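Long-range contact in DUF1780 domain-containing protein (Pseudomonas aeruginosa, PDB 1Y0K), which is of unknown function but belongs to a family of putative endonucleases in the PD-(D/E)XK nuclease clan: residues P161-L172 and L183-L193. Numbering follows the deposited sequence.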
loop_
_atom_site.group_PDB
_atom_site.type_symbol
_atom_site.label_atom_id
_atom_site.label_comp_id
_atom_site.label_asym_id
_atom_site.label_seq_id
_atom_site.Cartn_x
_atom_site.Cartn_y
_atom_site.Cartn_z
ATOM N N PRO A 161 1.515 -4.032 -13.950
ATOM C CA PRO A 161 0.502 -3.049 -13.590
ATOM C C PRO A 161 0.302 -1.984 -14.672
ATOM O O PRO A 161 0.497 -0.788 -14.421
ATOM C CB PRO A 161 1.070 -2.425 -12.310
ATOM C CG PRO A 161 2.534 -2.482 -12.500
ATOM C CD PRO A 161 2.811 -3.737 -13.313
ATOM N N THR A 162 -0.123 -2.422 -15.853
ATOM C CA THR A 162 -0.147 -1.549 -17.041
ATOM C C THR A 162 -1.090 -0.345 -16.919
ATOM O O THR A 162 -0.739 0.766 -17.320
ATOM C CB THR A 162 -0.471 -2.338 -18.324
ATOM O OG1 THR A 162 -1.763 -2.932 -18.201
ATOM C CG2 THR A 162 0.569 -3.447 -18.564
ATOM N N GLU A 163 -2.283 -0.560 -16.367
ATOM C CA GLU A 163 -3.232 0.538 -16.237
ATOM C C GLU A 163 -2.656 1.602 -15.315
ATOM O O GLU A 163 -2.817 2.795 -15.551
ATOM C CB GLU A 163 -4.594 0.069 -15.721
ATOM C CG GLU A 163 -5.645 1.182 -15.782
ATOM C CD GLU A 163 -6.989 0.834 -15.163
ATOM O OE1 GLU A 163 -7.312 -0.358 -14.988
ATOM O OE2 GLU A 163 -7.736 1.780 -14.857
ATOM N N TYR A 164 -1.973 1.163 -14.263
ATOM C CA TYR A 164 -1.486 2.103 -13.261
ATOM C C TYR A 164 -0.229 2.820 -13.751
ATOM O O TYR A 164 -0.042 4.008 -13.484
ATOM C CB TYR A 164 -1.257 1.398 -11.915
ATOM C CG TYR A 164 -2.450 0.579 -11.439
ATOM C CD1 TYR A 164 -3.777 0.966 -11.733
ATOM C CD2 TYR A 164 -2.262 -0.586 -10.715
ATOM C CE1 TYR A 164 -4.866 0.204 -11.299
ATOM C CE2 TYR A 164 -3.346 -1.352 -10.275
ATOM C CZ TYR A 164 -4.636 -0.958 -10.576
ATOM O OH TYR A 164 -5.683 -1.735 -10.138
ATOM N N LEU A 165 0.613 2.097 -14.480
ATOM C CA LEU A 165 1.743 2.716 -15.192
ATOM C C LEU A 165 1.251 3.834 -16.114
ATOM O O LEU A 165 1.792 4.942 -16.102
ATOM C CB LEU A 165 2.518 1.678 -15.998
ATOM C CG LEU A 165 3.485 0.758 -15.243
ATOM C CD1 LEU A 165 3.827 -0.464 -16.086
ATOM C CD2 LEU A 165 4.749 1.526 -14.863
ATOM N N ARG A 166 0.206 3.547 -16.889
ATOM C CA ARG A 166 -0.363 4.533 -17.815
ATOM C C ARG A 166 -0.941 5.789 -17.132
ATOM O O ARG A 166 -1.044 6.844 -17.755
ATOM C CB ARG A 166 -1.390 3.879 -18.758
ATOM C CG ARG A 166 -0.735 2.993 -19.827
ATOM C CD ARG A 166 -1.649 2.754 -21.026
ATOM N NE ARG A 166 -2.761 1.865 -20.699
ATOM C CZ ARG A 166 -2.727 0.538 -20.809
ATOM N NH1 ARG A 166 -1.633 -0.080 -21.251
ATOM N NH2 ARG A 166 -3.794 -0.176 -20.474
ATOM N N GLN A 167 -1.301 5.685 -15.854
ATOM C CA GLN A 167 -1.840 6.835 -15.098
ATOM C C GLN A 167 -0.774 7.881 -14.741
ATOM O O GLN A 167 -1.108 9.016 -14.353
ATOM C CB GLN A 167 -2.593 6.360 -13.846
ATOM C CG GLN A 167 -3.921 5.648 -14.153
ATOM C CD GLN A 167 -4.494 4.894 -12.962
ATOM O OE1 GLN A 167 -3.798 4.649 -11.964
ATOM N NE2 GLN A 167 -5.777 4.515 -13.062
ATOM N N GLY A 168 0.494 7.488 -14.858
ATOM C CA GLY A 168 1.627 8.413 -14.771
ATOM C C GLY A 168 2.301 8.598 -13.424
ATOM O O GLY A 168 3.216 9.418 -13.305
ATOM N N TRP A 169 1.878 7.844 -12.408
ATOM C CA TRP A 169 2.527 7.901 -11.083
ATOM C C TRP A 169 4.018 7.582 -11.155
ATOM O O TRP A 169 4.451 6.801 -12.000
ATOM C CB TRP A 169 1.883 6.897 -10.103
ATOM C CG TRP A 169 0.407 6.804 -10.196
ATOM C CD1 TRP A 169 -0.328 5.715 -10.603
ATOM C CD2 TRP A 169 -0.537 7.838 -9.900
ATOM N NE1 TRP A 169 -1.673 6.012 -10.552
ATOM C CE2 TRP A 169 -1.829 7.308 -10.140
ATOM C CE3 TRP A 169 -0.422 9.165 -9.460
ATOM C CZ2 TRP A 169 -2.988 8.055 -9.944
ATOM C CZ3 TRP A 169 -1.573 9.902 -9.271
ATOM C CH2 TRP A 169 -2.842 9.344 -9.514
ATOM N N ARG A 170 4.801 8.153 -10.237
ATOM C CA ARG A 170 6.225 7.831 -10.174
ATOM C C ARG A 170 6.475 6.391 -9.705
ATOM O O ARG A 170 7.397 5.715 -10.173
ATOM C CB ARG A 170 6.957 8.796 -9.246
ATOM C CG ARG A 170 8.470 8.581 -9.310
ATOM C CD ARG A 170 9.227 9.730 -8.714
ATOM N NE ARG A 170 9.043 9.834 -7.269
ATOM C CZ ARG A 170 9.572 10.811 -6.546
ATOM N NH1 ARG A 170 10.296 11.753 -7.149
ATOM N NH2 ARG A 170 9.374 10.863 -5.236
ATOM N N SER A 171 5.640 5.939 -8.778
ATOM C CA SER A 171 5.741 4.594 -8.217
ATOM C C SER A 171 4.402 4.209 -7.597
ATOM O O SER A 171 3.547 5.065 -7.346
ATOM C CB SER A 171 6.868 4.519 -7.169
ATOM O OG SER A 171 6.518 5.196 -5.965
ATOM N N LEU A 172 4.220 2.908 -7.384
ATOM C CA LEU A 172 3.011 2.404 -6.743
ATOM C C LEU A 172 3.438 1.214 -5.926
ATOM O O LEU A 172 4.111 0.319 -6.436
ATOM C CB LEU A 172 1.973 1.982 -7.778
ATOM C CG LEU A 172 0.706 1.267 -7.271
ATOM C CD1 LEU A 172 -0.099 2.139 -6.295
ATOM C CD2 LEU A 172 -0.155 0.851 -8.440
ATOM N N LEU A 183 5.031 -2.274 -6.611
ATOM C CA LEU A 183 4.511 -2.733 -7.912
ATOM C C LEU A 183 5.324 -2.203 -9.078
ATOM O O LEU A 183 5.616 -2.944 -10.018
ATOM C CB LEU A 183 3.033 -2.378 -8.107
ATOM C CG LEU A 183 2.039 -2.972 -7.104
ATOM C CD1 LEU A 183 0.612 -2.731 -7.569
ATOM C CD2 LEU A 183 2.281 -4.474 -6.917
ATOM N N PHE A 184 5.666 -0.916 -9.023
ATOM C CA PHE A 184 6.574 -0.316 -9.994
ATOM C C PHE A 184 7.195 0.939 -9.418
ATOM O O PHE A 184 6.654 1.543 -8.496
ATOM C CB PHE A 184 5.882 -0.033 -11.348
ATOM C CG PHE A 184 4.892 1.121 -11.334
ATOM C CD1 PHE A 184 5.324 2.442 -11.480
ATOM C CD2 PHE A 184 3.522 0.874 -11.246
ATOM C CE1 PHE A 184 4.411 3.500 -11.498
ATOM C CE2 PHE A 184 2.597 1.919 -11.276
ATOM C CZ PHE A 184 3.039 3.236 -11.400
ATOM N N ALA A 185 8.348 1.327 -9.959
ATOM C CA ALA A 185 8.987 2.566 -9.543
ATOM C C ALA A 185 9.881 3.045 -10.669
ATOM O O ALA A 185 10.748 2.294 -11.136
ATOM C CB ALA A 185 9.783 2.363 -8.277
ATOM N N HIS A 186 9.630 4.267 -11.133
ATOM C CA HIS A 186 10.409 4.846 -12.223
ATOM C C HIS A 186 11.810 5.232 -11.763
ATOM O O HIS A 186 12.077 5.348 -10.570
ATOM C CB HIS A 186 9.705 6.064 -12.818
ATOM C CG HIS A 186 8.553 5.725 -13.704
ATOM N ND1 HIS A 186 8.708 5.388 -15.036
ATOM C CD2 HIS A 186 7.222 5.698 -13.461
ATOM C CE1 HIS A 186 7.521 5.160 -15.568
ATOM N NE2 HIS A 186 6.604 5.338 -14.633
ATOM N N SER A 187 12.699 5.460 -12.727
ATOM C CA SER A 187 14.100 5.768 -12.434
ATOM C C SER A 187 14.305 6.910 -11.433
ATOM O O SER A 187 15.277 6.900 -10.668
ATOM C CB SER A 187 14.862 6.042 -13.739
ATOM O OG SER A 187 14.384 7.226 -14.358
ATOM N N GLY A 188 13.389 7.877 -11.430
ATOM C CA GLY A 188 13.437 9.014 -10.504
ATOM C C GLY A 188 12.959 8.755 -9.084
ATOM O O GLY A 188 13.145 9.593 -8.201
ATOM N N ALA A 189 12.346 7.593 -8.860
ATOM C CA ALA A 189 11.835 7.217 -7.542
ATOM C C ALA A 189 12.984 6.991 -6.563
ATOM O O ALA A 189 14.083 6.618 -6.984
ATOM C CB ALA A 189 10.962 5.964 -7.647
ATOM N N PRO A 190 12.748 7.254 -5.264
ATOM C CA PRO A 190 13.731 6.938 -4.229
ATOM C C PRO A 190 14.349 5.560 -4.406
ATOM O O PRO A 190 13.666 4.607 -4.793
ATOM C CB PRO A 190 12.893 6.967 -2.955
ATOM C CG PRO A 190 11.891 8.022 -3.220
ATOM C CD PRO A 190 11.551 7.902 -4.686
ATOM N N GLU A 191 15.639 5.453 -4.116
ATOM C CA GLU A 191 16.349 4.201 -4.333
ATOM C C GLU A 191 15.762 3.025 -3.545
ATOM O O GLU A 191 15.760 1.895 -4.044
ATOM C CB GLU A 191 17.836 4.388 -4.036
ATOM C CG GLU A 191 18.690 3.181 -4.336
ATOM C CD GLU A 191 19.975 3.201 -3.544
ATOM O OE1 GLU A 191 19.937 3.649 -2.376
ATOM O OE2 GLU A 191 21.017 2.771 -4.081
ATOM N N PHE A 192 15.242 3.283 -2.341
ATOM C CA PHE A 192 14.658 2.211 -1.530
ATOM C C PHE A 192 13.441 1.559 -2.189
ATOM O O PHE A 192 13.186 0.378 -1.990
ATOM C CB PHE A 192 14.385 2.629 -0.069
ATOM C CG PHE A 192 13.241 3.601 0.109
ATOM C CD1 PHE A 192 11.925 3.143 0.228
ATOM C CD2 PHE A 192 13.483 4.973 0.197
ATOM C CE1 PHE A 192 10.861 4.043 0.396
ATOM C CE2 PHE A 192 12.423 5.885 0.378
ATOM C CZ PHE A 192 11.113 5.418 0.473
ATOM N N LEU A 193 12.709 2.324 -2.992
ATOM C CA LEU A 193 11.630 1.748 -3.792
ATOM C C LEU A 193 12.175 0.876 -4.929
ATOM O O LEU A 193 11.773 -0.272 -5.091
ATOM C CB LEU A 193 10.708 2.849 -4.333
ATOM C CG LEU A 193 9.886 3.561 -3.254
ATOM C CD1 LEU A 193 9.120 4.740 -3.846
ATOM C CD2 LEU A 193 8.930 2.583 -2.553
HETATM O O HOH W 1 3.921 5.770 -14.538
#
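The ring of Phe184 is the main bump of this contact, and residues 161-172 curl into a hollow around it. On one face lies Leu165, its CD2 methyl 3.6 Å from the ring centroid in a CH-pi contact; the other face lies against the backbone of Ser171 and Leu172. The rigid Pro161 ring fits obliquely, CG 3.7 Å from Phe184 CD2, and the carbonyl O of Trp169 meets CE1 in the ring plane at 3.3 Å. A chi1 of 72° places CG of Phe184 between its own backbone N and carbonyl carbon, and the ring then lies against helix 162-166. A flat, greasy ring suits a slot between helix and sheet, and the branched end of Leu165 spreads over it.

Strands 171-175 and 179-185 form an antiparallel hairpin within the mixed sheet, next to strand 140-146, with a classic beta bulge: Leu183 N (2.8 Å) and Phe184 N (3.3 Å) both donate to Leu172 O. Here Leu183 CD1 meets Leu172 CD2 at 3.8 Å, side by side and pointing the same way. On the sheet face opposite Leu172 and Phe184, small Ser171 and Ala185 meet, and Leu193 CD1 touches Ser171 OG, which hydrogen-bonds Asp140. Arg170 bends at chi3 (68°) across the turn 186-189, and Pro190 CD covers one guanidinium face; NH2 forms a salt bridge with Asp140.

The ladder continues where His186 N gives Arg170 O a nearly straight bond (2.8 Å), while one water links His186 NE2 to Leu165 O and Trp169 O. Thus the apolar ring packs helix against hairpin, while ladder bonds, water and salt bridge satisfy polar groups and probably fix the register.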